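Local atomic coordinates of amidohydrolase (Xanthomonas campestris pv. campestris, PDB entry 4DZH), a protein that probably removes the amino group of adenosine-type nucleosides such as 5'-methylthioadenosine by hydrolysis, as a zinc-dependent enzyme of the amidohydrolase superfamily. Residues Val31-Ala39 with Ala47-Arg55; Asn77-Arg88 with Ile313-Leu324. One frame throughout, in Å; residues are numbered along the deposited sequence. Where two conformers were deposited one is given.

Interaction 1: Val31-Ala39 with Ala47-Arg55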
loop_
_atom_site.group_PDB
_atom_site.type_symbol
_atom_site.label_atom_id
_atom_site.label_comp_id
_atom_site.label_asym_id
_atom_site.label_seq_id
_atom_site.Cartn_x
_atom_site.Cartn_y
_atom_site.Cartn_z
ATOM N N VAL A 31 -11.210 -21.037 -3.182
ATOM C CA VAL A 31 -11.401 -21.981 -2.091
ATOM C C VAL A 31 -10.436 -21.745 -0.914
ATOM O O VAL A 31 -9.225 -21.529 -1.107
ATOM C CB VAL A 31 -11.337 -23.442 -2.619
ATOM C CG1 VAL A 31 -11.043 -24.439 -1.515
ATOM C CG2 VAL A 31 -12.645 -23.775 -3.325
ATOM N N VAL A 32 -10.968 -21.789 0.305
ATOM C CA VAL A 32 -10.110 -21.727 1.484
ATOM C C VAL A 32 -10.303 -22.970 2.370
ATOM O O VAL A 32 -11.404 -23.252 2.819
ATOM C CB VAL A 32 -10.351 -20.423 2.298
ATOM C CG1 VAL A 32 -9.458 -20.382 3.523
ATOM C CG2 VAL A 32 -10.090 -19.203 1.413
ATOM N N LEU A 33 -9.231 -23.719 2.591
ATOM C CA LEU A 33 -9.322 -24.938 3.378
ATOM C C LEU A 33 -9.000 -24.653 4.816
ATOM O O LEU A 33 -7.853 -24.421 5.179
ATOM C CB LEU A 33 -8.332 -25.974 2.845
ATOM C CG LEU A 33 -8.399 -26.188 1.344
ATOM C CD1 LEU A 33 -7.254 -27.091 0.908
ATOM C CD2 LEU A 33 -9.764 -26.779 0.995
ATOM N N GLU A 34 -10.011 -24.716 5.663
ATOM C CA GLU A 34 -9.802 -24.449 7.067
ATOM C C GLU A 34 -9.163 -25.644 7.790
ATOM O O GLU A 34 -9.544 -26.782 7.553
ATOM C CB GLU A 34 -11.149 -24.122 7.684
ATOM C CG GLU A 34 -11.102 -23.785 9.139
ATOM C CD GLU A 34 -12.189 -22.776 9.502
ATOM O OE1 GLU A 34 -13.180 -22.683 8.738
ATOM O OE2 GLU A 34 -12.042 -22.072 10.529
ATOM N N ASP A 35 -8.194 -25.385 8.666
ATOM C CA ASP A 35 -7.589 -26.434 9.501
ATOM C C ASP A 35 -7.015 -27.588 8.682
ATOM O O ASP A 35 -7.403 -28.753 8.867
ATOM C CB ASP A 35 -8.617 -26.965 10.527
ATOM C CG ASP A 35 -7.970 -27.757 11.671
ATOM O OD1 ASP A 35 -6.743 -27.619 11.898
ATOM O OD2 ASP A 35 -8.700 -28.506 12.369
ATOM N N HIS A 36 -6.096 -27.255 7.774
ATOM C CA HIS A 36 -5.509 -28.200 6.834
ATOM C C HIS A 36 -3.985 -28.174 6.959
ATOM O O HIS A 36 -3.414 -27.220 7.512
ATOM C CB HIS A 36 -5.887 -27.832 5.404
ATOM C CG HIS A 36 -7.121 -28.509 4.892
ATOM N ND1 HIS A 36 -8.356 -28.353 5.476
ATOM C CD2 HIS A 36 -7.299 -29.356 3.845
ATOM C CE1 HIS A 36 -9.253 -29.043 4.790
ATOM N NE2 HIS A 36 -8.636 -29.671 3.805
ATOM N N ALA A 37 -3.335 -29.209 6.434
ATOM C CA ALA A 37 -1.888 -29.348 6.507
ATOM C C ALA A 37 -1.318 -29.702 5.144
ATOM O O ALA A 37 -2.044 -30.182 4.257
ATOM C CB ALA A 37 -1.510 -30.431 7.529
ATOM N N VAL A 38 -0.020 -29.467 4.974
ATOM C CA VAL A 38 0.648 -29.736 3.712
ATOM C C VAL A 38 1.869 -30.538 4.018
ATOM O O VAL A 38 2.715 -30.125 4.806
ATOM C CB VAL A 38 1.060 -28.408 2.976
ATOM C CG1 VAL A 38 1.914 -28.704 1.720
ATOM C CG2 VAL A 38 -0.166 -27.672 2.587
ATOM N N ALA A 39 1.953 -31.723 3.430
ATOM C CA ALA A 39 3.129 -32.549 3.647
ATOM C C ALA A 39 4.099 -32.375 2.492
ATOM O O ALA A 39 3.693 -32.231 1.336
ATOM C CB ALA A 39 2.747 -34.040 3.815
ATOM N N ALA A 47 1.097 -33.996 -0.296
ATOM C CA ALA A 47 -0.260 -34.109 0.227
ATOM C C ALA A 47 -0.779 -32.772 0.743
ATOM O O ALA A 47 -0.007 -31.978 1.300
ATOM C CB ALA A 47 -0.311 -35.123 1.358
ATOM N N VAL A 48 -2.088 -32.558 0.561
ATOM C CA VAL A 48 -2.821 -31.399 1.102
ATOM C C VAL A 48 -4.161 -31.921 1.649
ATOM O O VAL A 48 -4.993 -32.424 0.884
ATOM C CB VAL A 48 -3.163 -30.351 0.008
ATOM C CG1 VAL A 48 -3.755 -29.094 0.639
ATOM C CG2 VAL A 48 -1.952 -30.017 -0.866
ATOM N N LEU A 49 -4.397 -31.801 2.950
ATOM C CA LEU A 49 -5.505 -32.538 3.533
ATOM C C LEU A 49 -5.830 -32.004 4.911
ATOM O O LEU A 49 -5.031 -31.268 5.491
ATOM C CB LEU A 49 -5.126 -34.036 3.580
ATOM C CG LEU A 49 -4.134 -34.558 4.628
ATOM C CD1 LEU A 49 -4.183 -36.100 4.604
ATOM C CD2 LEU A 49 -2.716 -34.106 4.408
ATOM N N PRO A 50 -7.019 -32.350 5.450
ATOM C CA PRO A 50 -7.346 -31.886 6.803
ATOM C C PRO A 50 -6.262 -32.288 7.812
ATOM O O PRO A 50 -5.716 -33.397 7.699
ATOM C CB PRO A 50 -8.665 -32.608 7.110
ATOM C CG PRO A 50 -9.287 -32.790 5.771
ATOM C CD PRO A 50 -8.139 -33.077 4.823
ATOM N N THR A 51 -5.942 -31.424 8.764
ATOM C CA THR A 51 -4.858 -31.689 9.700
ATOM C C THR A 51 -5.065 -32.962 10.548
ATOM O O THR A 51 -4.118 -33.691 10.852
ATOM C CB THR A 51 -4.598 -30.463 10.569
ATOM O OG1 THR A 51 -4.077 -29.425 9.719
ATOM C CG2 THR A 51 -3.591 -30.768 11.640
ATOM N N ALA A 52 -6.307 -33.238 10.907
ATOM C CA ALA A 52 -6.611 -34.455 11.640
ATOM C C ALA A 52 -6.290 -35.659 10.767
ATOM O O ALA A 52 -5.684 -36.620 11.240
ATOM C CB ALA A 52 -8.066 -34.467 12.069
ATOM N N ASP A 53 -6.689 -35.602 9.491
ATOM C CA ASP A 53 -6.395 -36.684 8.530
ATOM C C ASP A 53 -4.893 -36.830 8.317
ATOM O O ASP A 53 -4.383 -37.923 8.081
ATOM C CB ASP A 53 -7.064 -36.419 7.173
ATOM C CG ASP A 53 -8.580 -36.601 7.204
ATOM O OD1 ASP A 53 -9.144 -36.827 8.299
ATOM O OD2 ASP A 53 -9.212 -36.503 6.123
ATOM N N ALA A 54 -4.178 -35.713 8.357
ATOM C CA ALA A 54 -2.741 -35.740 8.122
ATOM C C ALA A 54 -1.950 -36.325 9.284
ATOM O O ALA A 54 -0.913 -36.965 9.074
ATOM C CB ALA A 54 -2.234 -34.326 7.823
ATOM N N ARG A 55 -2.416 -36.080 10.505
ATOM C CA ARG A 55 -1.711 -36.571 11.688
ATOM C C ARG A 55 -1.812 -38.089 11.821
ATOM O O ARG A 55 -0.982 -38.707 12.490
ATOM C CB ARG A 55 -2.229 -35.908 12.961
ATOM C CG ARG A 55 -1.605 -34.525 13.239
ATOM C CD ARG A 55 -2.446 -33.689 14.173
ATOM N NE ARG A 55 -1.644 -32.606 14.749
ATOM C CZ ARG A 55 -2.135 -31.456 15.195
ATOM N NH1 ARG A 55 -3.437 -31.215 15.096
ATOM N NH2 ARG A 55 -1.322 -30.532 15.711
HETATM O O HOH W 1 -4.662 -27.129 10.644
#
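A37 and L49 pair at the centre of an antiparallel beta hairpin, strand 36-41 against strand 44-50, in the small sheet that stands beside the TIM barrel. The ladder between the two strands rests on backbone bonds. A37 N gives its hydrogen to L49 O at 2.8 Å, L49 N returns one to A37 O at 3.1 Å, and A39 N meets A47 O. At the non-hydrogen-bonded pair V38-V48, CA-H groups approach the carbonyl oxygens A47 O and A37 O instead. As the second strand passes into helix 51-57, with P50 as N-cap, T51 N bonds almost straight to D35 O (3.0 Å, 175° at the hydrogen), tying the corner at D35 to the first helical turn.

Apolar contacts occupy both faces. In one of its two conformers V48 CG1 meets L33 CD1 at 4.0 Å, the two side chains crossing nearly at a right angle; V38 CG2 lies on the same face, which I373 also touches. The other face carries L49, A37, A39 and A47. The small methyls of the alanines suit a place hemmed in by A54 of the helix and by L17 and F58: A37 CB and A54 CB are 4.0 Å apart.

Polar and ring contacts finish the corner. A water lies between D35 OD1 and T51 OG1. The H36 ring is sandwiched, with L33 CB over one face and P50 over the other, while H36 ND1 bonds in the ring plane to E34 O. In the CH-pi contact, P50 CA stands 3.8 Å from the ring centroid, only 3° off the normal.

Interaction 2: Asn77-Arg88 with Ile313-Leu324. With ZN (zinc ion), chain E; MG (magnesium ion), chain B; ZN (zinc ion), chain F.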
loop_
_atom_site.group_PDB
_atom_site.type_symbol
_atom_site.label_atom_id
_atom_site.label_comp_id
_atom_site.label_asym_id
_atom_site.label_seq_id
_atom_site.Cartn_x
_atom_site.Cartn_y
_atom_site.Cartn_z
ATOM N N ASN A 77 6.873 -12.344 -8.107
ATOM C CA ASN A 77 7.035 -10.975 -8.535
ATOM C C ASN A 77 7.519 -11.020 -9.972
ATOM O O ASN A 77 8.684 -11.285 -10.234
ATOM C CB ASN A 77 8.069 -10.267 -7.620
ATOM C CG ASN A 77 8.200 -8.764 -7.913
ATOM O OD1 ASN A 77 7.926 -8.275 -9.049
ATOM N ND2 ASN A 77 8.681 -8.003 -6.917
ATOM N N ALA A 78 6.603 -10.771 -10.898
ATOM C CA ALA A 78 6.855 -11.095 -12.301
ATOM C C ALA A 78 7.554 -9.991 -13.085
ATOM O O ALA A 78 7.615 -10.073 -14.341
ATOM C CB ALA A 78 5.495 -11.492 -12.973
ATOM N N HIS A 79 8.101 -8.966 -12.409
ATOM C CA HIS A 79 8.949 -7.980 -13.083
ATOM C C HIS A 79 9.843 -7.222 -12.120
ATOM O O HIS A 79 9.382 -6.347 -11.404
ATOM C CB HIS A 79 8.120 -6.946 -13.854
ATOM C CG HIS A 79 8.969 -6.013 -14.672
ATOM N ND1 HIS A 79 9.767 -6.459 -15.705
ATOM C CD2 HIS A 79 9.212 -4.683 -14.565
ATOM C CE1 HIS A 79 10.405 -5.431 -16.245
ATOM N NE2 HIS A 79 10.089 -4.335 -15.575
ATOM N N THR A 80 11.133 -7.573 -12.106
ATOM C CA THR A 80 12.071 -6.885 -11.208
ATOM C C THR A 80 13.317 -6.353 -11.909
ATOM O O THR A 80 13.758 -6.863 -12.944
ATOM C CB THR A 80 12.541 -7.804 -10.045
ATOM O OG1 THR A 80 13.116 -9.011 -10.596
ATOM C CG2 THR A 80 11.327 -8.179 -9.169
ATOM N N HIS A 81 13.917 -5.324 -11.308
ATOM C CA HIS A 81 15.269 -4.866 -11.630
ATOM C C HIS A 81 15.950 -4.794 -10.270
ATOM O O HIS A 81 16.147 -3.710 -9.721
ATOM C CB HIS A 81 15.265 -3.473 -12.296
ATOM C CG HIS A 81 14.381 -3.363 -13.506
ATOM N ND1 HIS A 81 14.625 -4.070 -14.668
ATOM C CD2 HIS A 81 13.275 -2.618 -13.736
ATOM C CE1 HIS A 81 13.699 -3.772 -15.566
ATOM N NE2 HIS A 81 12.851 -2.917 -15.013
ATOM N N ASN A 82 16.265 -5.957 -9.720
ATOM C CA ASN A 82 16.524 -5.998 -8.278
ATOM C C ASN A 82 17.785 -5.266 -7.726
ATOM O O ASN A 82 17.746 -4.774 -6.592
ATOM C CB ASN A 82 16.348 -7.445 -7.734
ATOM C CG ASN A 82 14.913 -7.717 -7.258
ATOM O OD1 ASN A 82 14.095 -6.781 -7.037
ATOM N ND2 ASN A 82 14.604 -8.999 -7.046
ATOM N N PRO A 83 18.855 -5.146 -8.524
ATOM C CA PRO A 83 19.985 -4.345 -8.026
ATOM C C PRO A 83 19.579 -2.900 -7.722
ATOM O O PRO A 83 20.270 -2.217 -6.984
ATOM C CB PRO A 83 20.989 -4.395 -9.186
ATOM C CG PRO A 83 20.731 -5.739 -9.807
ATOM C CD PRO A 83 19.196 -5.868 -9.761
ATOM N N MET A 84 18.473 -2.424 -8.301
ATOM C CA MET A 84 18.023 -1.073 -8.006
ATOM C C MET A 84 17.481 -0.894 -6.569
ATOM O O MET A 84 17.127 0.217 -6.195
ATOM C CB MET A 84 17.034 -0.576 -9.083
ATOM C CG MET A 84 17.569 -0.784 -10.488
ATOM S SD MET A 84 16.553 -0.114 -11.819
ATOM C CE MET A 84 16.881 1.634 -11.679
ATOM N N THR A 85 17.452 -1.949 -5.737
ATOM C CA THR A 85 17.197 -1.737 -4.319
ATOM C C THR A 85 18.246 -0.767 -3.777
ATOM O O THR A 85 17.952 0.050 -2.921
ATOM C CB THR A 85 17.349 -2.984 -3.468
ATOM O OG1 THR A 85 18.622 -3.572 -3.762
ATOM C CG2 THR A 85 16.270 -3.951 -3.732
ATOM N N LEU A 86 19.472 -0.838 -4.302
ATOM C CA LEU A 86 20.514 0.123 -3.893
ATOM C C LEU A 86 20.241 1.572 -4.334
ATOM O O LEU A 86 20.879 2.496 -3.848
ATOM C CB LEU A 86 21.913 -0.370 -4.370
ATOM C CG LEU A 86 22.336 -1.679 -3.686
ATOM C CD1 LEU A 86 23.639 -2.132 -4.311
ATOM C CD2 LEU A 86 22.477 -1.536 -2.170
ATOM N N LEU A 87 19.260 1.785 -5.216
ATOM C CA LEU A 87 18.908 3.133 -5.661
ATOM C C LEU A 87 17.536 3.571 -5.051
ATOM O O LEU A 87 16.854 4.454 -5.585
ATOM C CB LEU A 87 18.855 3.212 -7.188
ATOM C CG LEU A 87 20.159 2.856 -7.924
ATOM C CD1 LEU A 87 20.115 3.344 -9.366
ATOM C CD2 LEU A 87 21.317 3.472 -7.200
ATOM N N ARG A 88 17.155 2.949 -3.938
ATOM C CA ARG A 88 15.856 3.221 -3.337
ATOM C C ARG A 88 15.645 4.692 -3.048
ATOM O O ARG A 88 16.368 5.242 -2.231
ATOM C CB ARG A 88 15.734 2.405 -2.048
ATOM C CG ARG A 88 14.299 2.355 -1.493
ATOM C CD ARG A 88 14.211 1.629 -0.172
ATOM N NE ARG A 88 14.935 0.357 -0.022
ATOM C CZ ARG A 88 14.461 -0.851 -0.318
ATOM N NH1 ARG A 88 13.262 -1.020 -0.898
ATOM N NH2 ARG A 88 15.194 -1.919 -0.015
ATOM N N ILE A 313 1.648 -9.999 -11.802
ATOM C CA ILE A 313 1.865 -8.758 -11.086
ATOM C C ILE A 313 3.353 -8.662 -10.758
ATOM O O ILE A 313 3.987 -9.660 -10.410
ATOM C CB ILE A 313 0.999 -8.722 -9.794
ATOM C CG1 ILE A 313 -0.485 -8.666 -10.164
ATOM C CG2 ILE A 313 1.365 -7.494 -8.901
ATOM C CD1 ILE A 313 -1.444 -8.814 -8.991
ATOM N N GLY A 314 3.900 -7.470 -10.945
ATOM C CA GLY A 314 5.298 -7.219 -10.619
ATOM C C GLY A 314 5.451 -5.829 -9.985
ATOM O O GLY A 314 4.561 -4.953 -10.072
ATOM N N THR A 315 6.597 -5.572 -9.377
ATOM C CA THR A 315 6.823 -4.321 -8.655
ATOM C C THR A 315 7.647 -3.297 -9.471
ATOM O O THR A 315 7.625 -2.107 -9.126
ATOM C CB THR A 315 7.528 -4.532 -7.267
ATOM O OG1 THR A 315 8.782 -5.211 -7.477
ATOM C CG2 THR A 315 6.636 -5.348 -6.279
ATOM N N ASP A 316 8.415 -3.760 -10.470
ATOM C CA ASP A 316 9.447 -2.943 -11.122
ATOM C C ASP A 316 10.513 -2.666 -10.076
ATOM O O ASP A 316 10.576 -3.381 -9.050
ATOM C CB ASP A 316 8.830 -1.641 -11.732
ATOM C CG ASP A 316 9.536 -1.152 -13.013
ATOM O OD1 ASP A 316 10.379 -1.818 -13.662
ATOM O OD2 ASP A 316 9.102 -0.038 -13.392
ATOM N N GLY A 317 11.316 -1.640 -10.250
ATOM C CA GLY A 317 12.477 -1.403 -9.388
ATOM C C GLY A 317 12.233 -0.409 -8.263
ATOM O O GLY A 317 11.244 0.344 -8.280
ATOM N N CYS A 318 13.150 -0.370 -7.282
ATOM C CA CYS A 318 12.993 0.448 -6.097
ATOM C C CYS A 318 13.296 1.929 -6.303
ATOM O O CYS A 318 13.199 2.674 -5.347
ATOM C CB CYS A 318 13.793 -0.093 -4.904
ATOM S SG CYS A 318 13.142 -1.682 -4.315
ATOM N N ALA A 319 13.609 2.345 -7.523
ATOM C CA ALA A 319 13.682 3.788 -7.783
ATOM C C ALA A 319 12.353 4.268 -8.350
ATOM O O ALA A 319 12.181 5.481 -8.572
ATOM C CB ALA A 319 14.828 4.118 -8.750
ATOM N N SER A 320 11.426 3.350 -8.608
ATOM C CA SER A 320 10.063 3.765 -9.022
ATOM C C SER A 320 8.977 2.867 -8.405
ATOM O O SER A 320 8.167 2.258 -9.120
ATOM C CB SER A 320 9.928 3.818 -10.533
ATOM O OG SER A 320 9.912 2.541 -11.132
ATOM N N ASN A 321 9.027 2.774 -7.083
ATOM C CA ASN A 321 7.967 2.070 -6.368
ATOM C C ASN A 321 7.660 2.623 -4.988
ATOM O O ASN A 321 6.534 3.065 -4.769
ATOM C CB ASN A 321 8.187 0.525 -6.396
ATOM C CG ASN A 321 6.964 -0.228 -5.887
ATOM O OD1 ASN A 321 6.529 -0.036 -4.731
ATOM N ND2 ASN A 321 6.394 -1.067 -6.732
ATOM N N ASN A 322 8.566 2.612 -3.995
ATOM C CA ASN A 322 9.996 2.265 -4.071
ATOM C C ASN A 322 10.299 1.013 -3.250
ATOM O O ASN A 322 11.434 0.850 -2.733
ATOM C CB ASN A 322 10.765 3.437 -3.483
ATOM C CG ASN A 322 10.801 4.602 -4.425
ATOM O OD1 ASN A 322 10.499 4.463 -5.608
ATOM N ND2 ASN A 322 11.140 5.766 -3.904
ATOM N N ASP A 323 9.297 0.144 -3.066
ATOM C CA ASP A 323 9.552 -1.114 -2.337
ATOM C C ASP A 323 9.305 -2.332 -3.222
ATOM O O ASP A 323 8.917 -2.225 -4.399
ATOM C CB ASP A 323 8.780 -1.193 -1.033
ATOM C CG ASP A 323 7.284 -0.985 -1.216
ATOM O OD1 ASP A 323 6.773 -1.304 -2.313
ATOM O OD2 ASP A 323 6.609 -0.599 -0.236
ATOM N N LEU A 324 9.591 -3.514 -2.672
ATOM C CA LEU A 324 9.343 -4.791 -3.387
ATOM C C LEU A 324 8.179 -5.499 -2.721
ATOM O O LEU A 324 8.162 -6.730 -2.586
ATOM C CB LEU A 324 10.574 -5.716 -3.309
ATOM C CG LEU A 324 11.787 -5.114 -4.005
ATOM C CD1 LEU A 324 13.041 -6.022 -3.779
ATOM C CD2 LEU A 324 11.597 -4.779 -5.546
HETATM ZN ZN ZN E . 11.076 -2.528 -15.794
HETATM MG MG MG B . 5.191 -0.511 -3.358
HETATM ZN ZN ZN F . 10.277 0.472 -14.874
HETATM O O HOH W 2 8.724 -8.924 -4.132
HETATM O O HOH W 3 13.110 -4.689 -8.570
HETATM O O HOH W 4 14.693 -2.831 -6.998
HETATM O O HOH W 5 5.566 1.531 -2.745
HETATM O O HOH W 6 4.145 -0.686 -1.504
HETATM O O HOH W 7 4.818 -2.427 -3.980
HETATM O O HOH W 8 10.112 -0.800 -16.218
HETATM O O HOH W 9 9.589 2.169 -15.976
#
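H79 and H81 reach D316 at a zinc ion by different torsions: H79 CG is anti to its backbone N (chi1 -174°), H81 CG anti to its carbonyl carbon, and the two rings converge on the carboxylate. H79 NE2 and H81 NE2 bind this zinc at 2.1 and 2.0 Å, and D316 OD1 joins them more loosely at 2.4 Å. H228 and a water complete the site. D316 OD1 lies at the edge of both rings, near their planes, the carboxylate plane turned 35° from H79 and 57° from H81. H79 has its polar partner in H226, and H81 ND1 bonds to N139 O. A second zinc ion takes both oxygens of D316, OD2 at 2.0 Å, and shares the water.

The backbones are laced together upstream, where strand 69-80 passes the end of strand 310-313. A78 N bonds to I313 O, and D316 N to H79 O. N77 is well chosen here, its amide serving both ways: OD1 accepts from T315 N, and ND2 donates to T315 OG1 at 2.8 Å, in the amide plane. G314, with no side chain, lets its CA lie 3.2 Å from N77 OD1.

Farther on, C318 CB packs on M84 O and T85 CA. The long side chain of R88, bent at chi3, gives an NH1 hydrogen to N322 O at 3.2 Å; its NE bonds to Q392 O of the second subunit and its NH2 forms a salt bridge with E127. N321 OD1 and D323 OD1 bind a magnesium ion with E289 and three waters, and N321 ND2 holds T315 O. The HxH pair and the aspartate are the amidohydrolase signature; a water bridging two metals would probably be polarised toward hydroxide, as expected of a hydrolytic nucleophile.

How the interactions relate
Interaction 1 and interaction 2 belong to different parts of one chain. The first lies in the small beta domain, about 28 Å from the chain centre; the second sits at the mouth of the TIM barrel, about 10 Å from that centre. Their centres are 35 Å apart and their nearest atoms about 17 Å, so they do not touch. They follow in series: the hairpin closes before strand 69-80 carries the chain to N77. Interaction 2 holds the zinc site and a magnesium site, whereas interaction 1 is remote from both. One is a local contact between neighbouring strands; the other spans 224 residues and joins the start of the barrel to the loop after strand 310-313.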